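Local coordinates for protein involved in catabolism of external DNA (Legionella pneumophila subsp. pneumophila, PDB 2OO3), which probably methylates N6 of a single adenine in 23S ribosomal RNA, using S-adenosyl-L-methionine as the methyl donor, at residues Pro36-Glu41 with Gln113-Leu118; Asn67-Asp72 with Thr261-Pro266; Phe105-Leu110 with Lys137-Asn142; Ile223-Asn228 with Leu255-Leu260. One frame throughout, in Å; residues are numbered along the deposited sequence.

Interaction 1 of 4, residues Pro36-Glu41 with Gln113-Leu118; sequences PLFYLE and QDRLYL
Tyr-39 grips strand 115-118 with its backbone N and O: the N donates to Arg-115 O at 2.7 Å and the O accepts from Tyr-117 N at 2.8 Å. Bonds from Arg-115 N to Leu-37 O and from Glu-41 N to Tyr-117 O extend this parallel pairing, which joins the first two strands of the central Rossmann-like methyltransferase sheet. Just before the strands begin, a side chain replaces a carbonyl: Asp-114 OD1 takes Leu-37 N at 2.9 Å, 31° out of the carboxylate plane, while OD2 forms a salt bridge with Arg-111.

Within strand 38-41, Tyr-39 OH donates to Glu-41 OE1 at 2.5 Å. Glu-41 OE2 bonds to Ser-44, so a buried carboxylate is held at both oxygens close to Ser-102, a predicted S-adenosyl-L-methionine ligand.

On the face bearing Phe-38 and Arg-115, the ring and guanidinium planes are 24° apart, with Phe-38 CE1 over one guanidinium face; Arg-115 NE meets Glu-158 in a salt bridge. With CG opposite its backbone N (chi1 -178°), Phe-38 sends its ring towards Arg-115 and Tyr-117. Tyr-117 runs alongside, its CB 3.6 Å from Phe-38 CE1, and its CD2 meets Leu-40 CD1 at 3.7 Å. On the other face, the slim methyl Leu-118 CD2 lies 3.9 Å from Glu-41 CD and 4.0 Å from Tyr-39 CE2 at the ring edge.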
# COMPACT_ATOMS: atom_id res chain seq x y z
N PRO A 36 0.24 21.40 1.50
CA PRO A 36 -0.66 20.41 0.92
C PRO A 36 0.10 19.32 0.21
O PRO A 36 1.18 19.55 -0.34
CB PRO A 36 -1.49 21.20 -0.10
CG PRO A 36 -0.87 22.52 -0.18
CD PRO A 36 -0.08 22.76 1.02
N LEU A 37 -0.48 18.14 0.28
CA LEU A 37 0.02 16.93 -0.34
C LEU A 37 -1.01 16.48 -1.36
O LEU A 37 -2.23 16.48 -1.08
CB LEU A 37 0.26 15.85 0.75
CG LEU A 37 0.70 14.44 0.35
CD1 LEU A 37 2.14 14.42 -0.19
CD2 LEU A 37 0.59 13.46 1.53
N PHE A 38 -0.54 16.12 -2.55
CA PHE A 38 -1.37 15.37 -3.49
C PHE A 38 -1.24 13.87 -3.19
O PHE A 38 -0.12 13.33 -3.14
CB PHE A 38 -0.85 15.64 -4.92
CG PHE A 38 -1.65 14.98 -6.00
CD1 PHE A 38 -3.03 15.13 -6.05
CD2 PHE A 38 -1.02 14.23 -6.98
CE1 PHE A 38 -3.77 14.55 -7.05
CE2 PHE A 38 -1.78 13.62 -8.01
CZ PHE A 38 -3.15 13.78 -8.03
N TYR A 39 -2.37 13.19 -3.00
CA TYR A 39 -2.34 11.76 -2.75
C TYR A 39 -3.06 11.10 -3.92
O TYR A 39 -4.23 11.36 -4.16
CB TYR A 39 -3.04 11.43 -1.42
CG TYR A 39 -3.20 9.95 -1.20
CD1 TYR A 39 -2.11 9.18 -0.72
CD2 TYR A 39 -4.40 9.29 -1.46
CE1 TYR A 39 -2.23 7.81 -0.52
CE2 TYR A 39 -4.54 7.90 -1.24
CZ TYR A 39 -3.45 7.18 -0.78
OH TYR A 39 -3.53 5.82 -0.55
N LEU A 40 -2.33 10.28 -4.66
CA LEU A 40 -2.87 9.59 -5.85
C LEU A 40 -2.86 8.07 -5.69
O LEU A 40 -1.79 7.47 -5.46
CB LEU A 40 -2.07 10.01 -7.11
CG LEU A 40 -2.33 9.24 -8.41
CD1 LEU A 40 -3.78 9.45 -8.86
CD2 LEU A 40 -1.38 9.74 -9.44
N GLU A 41 -4.04 7.44 -5.82
CA GLU A 41 -4.12 5.99 -5.92
C GLU A 41 -4.50 5.57 -7.31
O GLU A 41 -5.51 6.04 -7.85
CB GLU A 41 -5.12 5.39 -4.94
CG GLU A 41 -4.63 5.31 -3.52
CD GLU A 41 -5.69 4.67 -2.61
OE1 GLU A 41 -5.73 4.95 -1.39
OE2 GLU A 41 -6.50 3.90 -3.15
N GLN A 113 -6.30 20.26 3.99
CA GLN A 113 -5.57 20.98 2.91
C GLN A 113 -5.08 20.07 1.77
O GLN A 113 -4.62 20.55 0.74
CB GLN A 113 -4.36 21.75 3.48
CG GLN A 113 -3.27 20.79 3.97
CD GLN A 113 -2.17 21.47 4.70
OE1 GLN A 113 -1.36 22.18 4.08
NE2 GLN A 113 -2.09 21.27 6.04
N ASP A 114 -5.13 18.77 1.97
CA ASP A 114 -4.50 17.84 1.01
C ASP A 114 -5.48 17.56 -0.09
O ASP A 114 -6.65 17.98 -0.02
CB ASP A 114 -4.06 16.54 1.73
CG ASP A 114 -3.03 16.81 2.82
OD1 ASP A 114 -2.13 17.66 2.59
OD2 ASP A 114 -3.11 16.18 3.92
N ARG A 115 -5.05 16.86 -1.13
CA ARG A 115 -5.99 16.50 -2.20
C ARG A 115 -5.82 15.05 -2.54
O ARG A 115 -4.70 14.63 -2.89
CB ARG A 115 -5.73 17.34 -3.45
CG ARG A 115 -6.66 17.03 -4.59
CD ARG A 115 -6.63 18.13 -5.66
NE ARG A 115 -5.28 18.30 -6.19
CZ ARG A 115 -4.85 17.83 -7.36
NH1 ARG A 115 -5.66 17.15 -8.16
NH2 ARG A 115 -3.59 18.06 -7.72
N LEU A 116 -6.92 14.30 -2.43
CA LEU A 116 -6.90 12.85 -2.72
C LEU A 116 -7.52 12.63 -4.08
O LEU A 116 -8.61 13.12 -4.37
CB LEU A 116 -7.69 12.03 -1.67
CG LEU A 116 -7.17 11.97 -0.22
CD1 LEU A 116 -7.44 13.28 0.54
CD2 LEU A 116 -7.79 10.77 0.51
N TYR A 117 -6.86 11.83 -4.88
CA TYR A 117 -7.36 11.49 -6.17
C TYR A 117 -7.36 9.96 -6.29
O TYR A 117 -6.29 9.31 -6.30
CB TYR A 117 -6.46 12.13 -7.19
CG TYR A 117 -7.02 12.17 -8.57
CD1 TYR A 117 -7.43 13.40 -9.14
CD2 TYR A 117 -7.14 11.01 -9.33
CE1 TYR A 117 -7.93 13.44 -10.43
CE2 TYR A 117 -7.64 11.05 -10.62
CZ TYR A 117 -8.02 12.26 -11.15
OH TYR A 117 -8.48 12.31 -12.42
N LEU A 118 -8.55 9.38 -6.37
CA LEU A 118 -8.69 7.93 -6.31
C LEU A 118 -9.21 7.41 -7.64
O LEU A 118 -10.23 7.90 -8.13
CB LEU A 118 -9.68 7.55 -5.21
CG LEU A 118 -9.42 8.14 -3.81
CD1 LEU A 118 -10.55 7.84 -2.81
CD2 LEU A 118 -7.99 7.70 -3.25

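Interaction 2 of 4, residues Asn67-Asp72 with Thr261-Pro266; sequences NPVWLD and TTYFNP
Tyr-263 and Asp-72 pin two helices together near their C-terminal ends in the Rossmann-like methyltransferase fold: residues 67-71 make up most of the short helix 66-71, part of the long connection between strands 38-41 and 115-119 of the central sheet, and Tyr-263 lies in the last, weakly bonded turn of helix 249-263.

The polar link is one hydrogen bond, from Tyr-263 OH to Asp-72 OD2 at 2.6 Å. The hydroxyl arrives on the anti side of the oxygen, 20° out of the carboxylate plane, and the carboxylate is turned 63° from the ring. Asp-72 is the first residue to leave the helix, which lets its short side chain face Tyr-263; its OD1 has a further, weak bond to Asn-75.

Apolar contacts line the rest of the tyrosine ring. Asp-72 CB comes within 3.6 Å of Tyr-263 CE1. Pro-68 CB touches Tyr-263 CD1 at 4.1 Å; proline is at ease here, in the first turn of a helix, where its lack of an N-H costs little. Both aromatic rings leave beside their backbone N (chi1 -65° for Tyr-263), but from different backbone positions: the phenol extends to the short helix, whereas Phe-264 lies deeper, against Leu-225, Phe-14 and Val-17. Val-69 reaches both with a single branch, its methyl CG2 lying 4.3 Å from Tyr-263 CG and 4.1 Å from Phe-264 CZ.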
# COMPACT_ATOMS: atom_id res chain seq x y z
N ASN A 67 -6.47 -10.80 11.13
CA ASN A 67 -7.09 -11.29 12.36
C ASN A 67 -6.12 -11.56 13.54
O ASN A 67 -6.41 -11.15 14.67
CB ASN A 67 -8.03 -12.47 12.11
CG ASN A 67 -9.16 -12.54 13.13
OD1 ASN A 67 -9.70 -11.51 13.54
ND2 ASN A 67 -9.53 -13.76 13.53
N PRO A 68 -4.99 -12.28 13.31
CA PRO A 68 -4.04 -12.48 14.43
C PRO A 68 -3.44 -11.17 14.97
O PRO A 68 -3.16 -11.04 16.17
CB PRO A 68 -2.92 -13.34 13.81
CG PRO A 68 -3.55 -13.98 12.58
CD PRO A 68 -4.56 -12.97 12.08
N VAL A 69 -3.26 -10.21 14.07
CA VAL A 69 -2.66 -8.93 14.41
C VAL A 69 -3.68 -8.16 15.25
O VAL A 69 -3.34 -7.61 16.33
CB VAL A 69 -2.22 -8.15 13.11
CG1 VAL A 69 -1.79 -6.73 13.43
CG2 VAL A 69 -1.07 -8.86 12.42
N TRP A 70 -4.93 -8.15 14.77
CA TRP A 70 -6.02 -7.47 15.44
C TRP A 70 -6.31 -8.06 16.82
O TRP A 70 -6.46 -7.32 17.80
CB TRP A 70 -7.30 -7.56 14.61
CG TRP A 70 -8.57 -7.03 15.31
CD1 TRP A 70 -9.62 -7.78 15.78
CD2 TRP A 70 -8.92 -5.65 15.57
NE1 TRP A 70 -10.59 -6.96 16.32
CE2 TRP A 70 -10.18 -5.65 16.21
CE3 TRP A 70 -8.28 -4.41 15.34
CZ2 TRP A 70 -10.85 -4.47 16.59
CZ3 TRP A 70 -8.93 -3.23 15.73
CH2 TRP A 70 -10.20 -3.27 16.36
N LEU A 71 -6.40 -9.38 16.89
CA LEU A 71 -6.66 -10.03 18.16
C LEU A 71 -5.60 -9.70 19.21
O LEU A 71 -5.93 -9.57 20.39
CB LEU A 71 -6.77 -11.55 17.97
CG LEU A 71 -8.05 -11.99 17.26
CD1 LEU A 71 -8.06 -13.47 17.03
CD2 LEU A 71 -9.30 -11.56 18.02
N ASP A 72 -4.35 -9.57 18.77
CA ASP A 72 -3.24 -9.26 19.68
C ASP A 72 -2.87 -7.79 19.75
O ASP A 72 -1.74 -7.45 20.12
CB ASP A 72 -1.99 -10.05 19.29
CG ASP A 72 -1.08 -10.32 20.47
OD1 ASP A 72 -1.60 -10.43 21.61
OD2 ASP A 72 0.15 -10.43 20.27
N THR A 261 6.45 -11.24 11.15
CA THR A 261 6.93 -12.61 11.02
C THR A 261 6.66 -13.40 12.30
O THR A 261 6.71 -14.62 12.26
CB THR A 261 8.43 -12.71 10.69
OG1 THR A 261 9.20 -12.16 11.76
CG2 THR A 261 8.77 -11.97 9.40
N THR A 262 6.36 -12.73 13.41
CA THR A 262 5.94 -13.46 14.62
C THR A 262 4.46 -13.90 14.55
O THR A 262 4.05 -14.77 15.29
CB THR A 262 6.20 -12.69 15.94
OG1 THR A 262 5.27 -11.61 16.08
CG2 THR A 262 7.64 -12.16 16.02
N TYR A 263 3.68 -13.27 13.66
CA TYR A 263 2.26 -13.64 13.47
C TYR A 263 2.04 -14.53 12.25
O TYR A 263 1.19 -15.40 12.27
CB TYR A 263 1.37 -12.38 13.38
CG TYR A 263 1.34 -11.57 14.66
CD1 TYR A 263 0.49 -11.94 15.71
CD2 TYR A 263 2.16 -10.46 14.84
CE1 TYR A 263 0.46 -11.23 16.90
CE2 TYR A 263 2.15 -9.74 16.04
CZ TYR A 263 1.30 -10.11 17.05
OH TYR A 263 1.27 -9.38 18.23
N PHE A 264 2.80 -14.33 11.19
CA PHE A 264 2.57 -15.08 9.95
C PHE A 264 3.57 -16.24 9.84
O PHE A 264 4.77 -16.00 9.70
CB PHE A 264 2.69 -14.16 8.74
CG PHE A 264 1.80 -12.90 8.81
CD1 PHE A 264 0.54 -12.94 9.38
CD2 PHE A 264 2.24 -11.71 8.24
CE1 PHE A 264 -0.27 -11.78 9.41
CE2 PHE A 264 1.46 -10.55 8.28
CZ PHE A 264 0.18 -10.60 8.88
N ASN A 265 3.08 -17.48 9.88
CA ASN A 265 3.95 -18.69 9.84
C ASN A 265 5.18 -18.56 10.77
O ASN A 265 6.31 -18.65 10.31
CB ASN A 265 4.41 -19.00 8.40
CG ASN A 265 4.81 -20.48 8.21
OD1 ASN A 265 4.58 -21.32 9.09
ND2 ASN A 265 5.40 -20.79 7.05
N PRO A 266 4.96 -18.30 12.07
CA PRO A 266 6.16 -17.99 12.84
C PRO A 266 7.12 -19.15 12.88
O PRO A 266 6.71 -20.31 12.80
CB PRO A 266 5.62 -17.68 14.24
CG PRO A 266 4.29 -18.30 14.28
CD PRO A 266 3.75 -18.25 12.89

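Interaction 3 of 4, residues Phe105-Leu110 with Lys137-Asn142; sequences FAINQL and KKVYVN
Ile-107 lies between two side chains of segment 137-142, crossing Lys-137 obliquely and Val-139 at about a right angle. Its two branches divide the work. CG2, anti to the backbone N, meets Lys-137 CG at 3.9 Å, while CG1, beside that N (chi1 -72°), lies 3.9 Å from Val-139 CG2. The same valine methyl is 4.0 Å from Ile-107 CD1, so it touches the longer isoleucine branch along its length. Val-139, branched at CB, keeps readily to an extended strand; Ile-107 suits the helix side because its two apolar branches can serve two partners at once, and it also rests on Leu-116 of the neighbouring strand and on Phe-135.

Lys-137 is bent near its start (chi2 -55°), and this bend lays its methylene chain along the end of the helix rather than out into solvent. Its CE passes 3.4 Å from Ile-107 O, and NZ reaches the same carbonyl through a weak hydrogen bond of 3.3 Å. Leu-110 O is nearer still to NZ, but the separation is too short to be trusted in detail. A lysine is apt here, because the last carbonyls of a helix point along its axis past the C-terminal end, without a helical N-H to meet them, and the negative end of the helix dipole would probably favour a cation. Leu-110, the first residue beyond the helix, turns its side chain inward to Leu-37 and Leu-27. The whole is alpha/beta layer packing: helix 102-109, which precedes the second strand of the Rossmann-like methyltransferase sheet, reaches past it to the outermost strand, 139-142.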
# COMPACT_ATOMS: atom_id res chain seq x y z
N PHE A 105 -7.88 4.31 4.87
CA PHE A 105 -6.70 4.77 5.63
C PHE A 105 -6.29 6.21 5.28
O PHE A 105 -6.02 7.04 6.19
CB PHE A 105 -5.52 3.79 5.43
CG PHE A 105 -5.75 2.42 6.05
CD1 PHE A 105 -5.60 2.23 7.44
CD2 PHE A 105 -6.09 1.34 5.27
CE1 PHE A 105 -5.81 0.96 8.02
CE2 PHE A 105 -6.29 0.05 5.84
CZ PHE A 105 -6.16 -0.12 7.21
N ALA A 106 -6.20 6.52 3.99
CA ALA A 106 -5.71 7.84 3.58
C ALA A 106 -6.61 8.99 4.05
O ALA A 106 -6.16 10.04 4.52
CB ALA A 106 -5.50 7.87 2.04
N ILE A 107 -7.92 8.79 3.94
CA ILE A 107 -8.87 9.78 4.37
C ILE A 107 -8.75 10.01 5.87
O ILE A 107 -8.92 11.12 6.35
CB ILE A 107 -10.32 9.37 3.95
CG1 ILE A 107 -10.48 9.52 2.43
CG2 ILE A 107 -11.32 10.27 4.60
CD1 ILE A 107 -11.77 8.81 1.82
N ASN A 108 -8.39 8.97 6.62
CA ASN A 108 -8.20 9.15 8.05
C ASN A 108 -6.97 9.94 8.43
O ASN A 108 -7.03 10.78 9.33
CB ASN A 108 -8.25 7.81 8.81
CG ASN A 108 -9.64 7.49 9.28
OD1 ASN A 108 -10.08 7.96 10.34
ND2 ASN A 108 -10.37 6.75 8.46
N GLN A 109 -5.84 9.70 7.77
CA GLN A 109 -4.61 10.36 8.14
C GLN A 109 -4.29 11.70 7.45
O GLN A 109 -3.48 12.51 7.96
CB GLN A 109 -3.47 9.40 7.90
CG GLN A 109 -3.20 8.50 9.10
CD GLN A 109 -2.10 7.55 8.78
OE1 GLN A 109 -2.29 6.66 7.97
NE2 GLN A 109 -0.92 7.78 9.33
N LEU A 110 -4.87 11.93 6.28
CA LEU A 110 -4.61 13.15 5.54
C LEU A 110 -5.38 14.33 6.13
O LEU A 110 -6.19 14.14 7.04
CB LEU A 110 -4.90 12.96 4.04
CG LEU A 110 -3.82 12.09 3.34
CD1 LEU A 110 -4.21 11.83 1.89
CD2 LEU A 110 -2.48 12.76 3.38
N LYS A 137 -12.17 16.00 4.33
CA LYS A 137 -11.09 15.94 3.31
C LYS A 137 -11.64 16.18 1.94
O LYS A 137 -12.87 16.18 1.70
CB LYS A 137 -10.35 14.59 3.30
CG LYS A 137 -10.13 13.96 4.64
CD LYS A 137 -9.40 14.87 5.65
CE LYS A 137 -9.71 14.33 7.04
NZ LYS A 137 -8.51 14.08 7.80
N LYS A 138 -10.71 16.37 1.02
CA LYS A 138 -11.01 16.78 -0.34
C LYS A 138 -10.73 15.53 -1.21
O LYS A 138 -9.58 15.20 -1.50
CB LYS A 138 -10.06 17.95 -0.66
CG LYS A 138 -10.28 18.69 -1.93
CD LYS A 138 -9.61 20.14 -1.85
CE LYS A 138 -8.07 20.13 -1.73
NZ LYS A 138 -7.43 21.44 -1.29
N VAL A 139 -11.79 14.83 -1.61
CA VAL A 139 -11.65 13.52 -2.21
C VAL A 139 -12.26 13.46 -3.62
O VAL A 139 -13.46 13.63 -3.79
CB VAL A 139 -12.30 12.40 -1.33
CG1 VAL A 139 -12.11 11.01 -1.99
CG2 VAL A 139 -11.70 12.39 0.07
N TYR A 140 -11.42 13.25 -4.62
CA TYR A 140 -11.90 13.12 -6.01
C TYR A 140 -11.85 11.68 -6.46
O TYR A 140 -10.77 11.10 -6.59
CB TYR A 140 -11.05 13.98 -6.94
CG TYR A 140 -11.22 15.44 -6.62
CD1 TYR A 140 -12.22 16.21 -7.27
CD2 TYR A 140 -10.43 16.07 -5.65
CE1 TYR A 140 -12.41 17.55 -6.95
CE2 TYR A 140 -10.61 17.44 -5.33
CZ TYR A 140 -11.59 18.16 -6.00
OH TYR A 140 -11.76 19.50 -5.69
N VAL A 141 -13.02 11.10 -6.72
CA VAL A 141 -13.11 9.70 -7.13
C VAL A 141 -13.33 9.64 -8.63
O VAL A 141 -14.28 10.26 -9.13
CB VAL A 141 -14.27 9.00 -6.43
CG1 VAL A 141 -14.37 7.51 -6.83
CG2 VAL A 141 -14.14 9.14 -4.91
N ASN A 142 -12.48 8.89 -9.35
CA ASN A 142 -12.49 8.82 -10.81
C ASN A 142 -12.58 7.41 -11.40
O ASN A 142 -11.82 6.52 -11.01
CB ASN A 142 -11.28 9.54 -11.35
CG ASN A 142 -11.27 10.99 -10.95
OD1 ASN A 142 -11.76 11.85 -11.68
ND2 ASN A 142 -10.72 11.28 -9.77

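Interaction 4 of 4, residues Ile223-Asn228 with Leu255-Leu260; sequences IELHLN and LVLETL
Glu-224 sets its carbonyl O 4.2 Å from Leu-257 CD2, while its carboxylate, on the far side of the strand from the helix, meets the edge of the His-226 imidazole. There His-226 NE2 donates to Glu-224 OE1 at 2.7 Å, with the acceptor close to the ring plane but the bond bent, 134° at the hydrogen. Two residues apart on an extended strand, the pair leaves on one face. Glu-224 OE2 is bonded to Tyr-198 OH and forms a salt bridge with Arg-222, so this buried carboxylate is compensated at both oxygens.

The side chains that meet between strand and helix are aliphatic. Strand 223-226 and helix 255-260 run nearly parallel, their axes 5° and 9.7 Å apart, the usual spacing of a helix layer on a sheet in Rossmann-like folds. The strand is the sixth of the seven in the class I methyltransferase order 3-2-1-4-5-7-6, here followed by an added strand, 270-275.

Leu-257 carries most of the contact. Its CG lies opposite the carbonyl carbon (chi1 -66°), directing both methyls to successive helix-facing residues: CD1 lies 4.1 Å from Ile-223 CB and CD2 4.3 Å from Leu-225 CB. One turn on, Leu-260 CD1 meets Leu-225 CD2 at 4.3 Å. Leucines project far enough to span the gap between layers. On another side of the helix, Thr-259 OG1 donates to Leu-255 O, joining Thr-259 N at that carbonyl from the opposite face of its plane.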
# COMPACT_ATOMS: atom_id res chain seq x y z
N ILE A 223 11.10 -3.65 0.25
CA ILE A 223 10.79 -4.45 1.42
C ILE A 223 9.98 -5.68 0.97
O ILE A 223 9.17 -5.60 0.03
CB ILE A 223 10.07 -3.62 2.49
CG1 ILE A 223 8.68 -3.19 2.00
CG2 ILE A 223 10.94 -2.39 2.86
CD1 ILE A 223 7.78 -2.56 3.11
N GLU A 224 10.23 -6.84 1.59
CA GLU A 224 9.48 -8.03 1.22
C GLU A 224 9.20 -8.84 2.46
O GLU A 224 9.94 -8.76 3.43
CB GLU A 224 10.23 -8.91 0.20
CG GLU A 224 10.46 -8.22 -1.13
CD GLU A 224 11.02 -9.15 -2.21
OE1 GLU A 224 11.33 -10.34 -1.90
OE2 GLU A 224 11.16 -8.68 -3.36
N LEU A 225 8.11 -9.59 2.41
CA LEU A 225 7.65 -10.44 3.50
C LEU A 225 7.34 -11.77 2.84
O LEU A 225 6.56 -11.83 1.89
CB LEU A 225 6.38 -9.82 4.11
CG LEU A 225 5.65 -10.54 5.25
CD1 LEU A 225 6.52 -10.67 6.48
CD2 LEU A 225 4.35 -9.81 5.61
N HIS A 226 7.93 -12.84 3.34
CA HIS A 226 7.80 -14.13 2.73
C HIS A 226 7.25 -15.12 3.75
O HIS A 226 7.80 -15.27 4.86
CB HIS A 226 9.15 -14.58 2.19
CG HIS A 226 9.66 -13.74 1.07
ND1 HIS A 226 9.06 -13.71 -0.17
CD2 HIS A 226 10.72 -12.90 1.00
CE1 HIS A 226 9.72 -12.87 -0.95
NE2 HIS A 226 10.73 -12.37 -0.27
N LEU A 227 6.16 -15.78 3.38
CA LEU A 227 5.55 -16.74 4.27
C LEU A 227 6.33 -18.07 4.36
O LEU A 227 6.23 -18.78 5.36
CB LEU A 227 4.12 -17.03 3.84
CG LEU A 227 3.12 -15.88 3.89
CD1 LEU A 227 1.78 -16.39 3.33
CD2 LEU A 227 2.97 -15.36 5.31
N ASN A 228 7.08 -18.40 3.31
CA ASN A 228 7.85 -19.64 3.19
C ASN A 228 7.07 -20.91 3.50
O ASN A 228 7.51 -21.71 4.33
CB ASN A 228 9.15 -19.57 3.99
CG ASN A 228 9.98 -18.35 3.61
OD1 ASN A 228 10.20 -18.09 2.43
ND2 ASN A 228 10.42 -17.60 4.59
N LEU A 255 11.23 -2.93 12.11
CA LEU A 255 10.49 -3.30 13.32
C LEU A 255 9.13 -3.88 12.93
O LEU A 255 8.70 -4.89 13.48
CB LEU A 255 10.29 -2.12 14.29
CG LEU A 255 9.51 -2.48 15.60
CD1 LEU A 255 10.01 -3.74 16.32
CD2 LEU A 255 9.42 -1.31 16.60
N VAL A 256 8.46 -3.25 11.97
CA VAL A 256 7.15 -3.74 11.57
C VAL A 256 7.28 -5.17 11.03
O VAL A 256 6.56 -6.08 11.46
CB VAL A 256 6.50 -2.82 10.50
CG1 VAL A 256 5.25 -3.52 9.84
CG2 VAL A 256 6.11 -1.44 11.11
N LEU A 257 8.18 -5.36 10.07
CA LEU A 257 8.36 -6.67 9.42
C LEU A 257 8.78 -7.75 10.41
O LEU A 257 8.26 -8.87 10.34
CB LEU A 257 9.38 -6.59 8.27
CG LEU A 257 8.96 -5.73 7.06
CD1 LEU A 257 10.18 -5.41 6.16
CD2 LEU A 257 7.87 -6.45 6.25
N GLU A 258 9.69 -7.43 11.34
CA GLU A 258 10.04 -8.40 12.39
C GLU A 258 8.82 -8.80 13.17
O GLU A 258 8.61 -9.99 13.43
CB GLU A 258 11.02 -7.83 13.41
CG GLU A 258 12.38 -7.42 12.90
CD GLU A 258 13.27 -7.06 14.09
OE1 GLU A 258 14.35 -6.45 13.87
OE2 GLU A 258 12.87 -7.40 15.24
N THR A 259 8.01 -7.82 13.60
CA THR A 259 6.76 -8.12 14.31
C THR A 259 5.82 -9.03 13.51
O THR A 259 5.29 -10.02 14.03
CB THR A 259 6.02 -6.83 14.76
OG1 THR A 259 6.91 -6.04 15.54
CG2 THR A 259 4.84 -7.15 15.61
N LEU A 260 5.61 -8.70 12.24
CA LEU A 260 4.71 -9.51 11.39
C LEU A 260 5.14 -11.00 11.23
O LEU A 260 4.30 -11.92 11.17
CB LEU A 260 4.51 -8.83 10.03
CG LEU A 260 3.78 -7.48 10.12
CD1 LEU A 260 3.62 -6.93 8.71
CD2 LEU A 260 2.37 -7.68 10.79

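In the fold
Interactions 1, 3 and 4 all reach the eight-stranded central sheet. Interactions 1 and 3 lie together toward one end, centres 7 Å apart, and share a seam where strands 115-119 and 139-142 are bonded through Leu-118, Tyr-140 and Asn-142. Their segments alternate along the chain. Interactions 2 and 4 form a second cluster, centres 11 Å apart, sharing helix 249-263 and joined by Asn-265 ND2 to Leu-227 O; interaction 2 spans the chain from 67 to 266 and so encloses both interactions 3 and 4. The clusters are about 28 to 31 Å apart between centres. Predicted cofactor ligands Ser-102 and Gly-146 lie near interaction 1, at the C-terminal end of strand 38-41; His-20 approaches interactions 2 and 4.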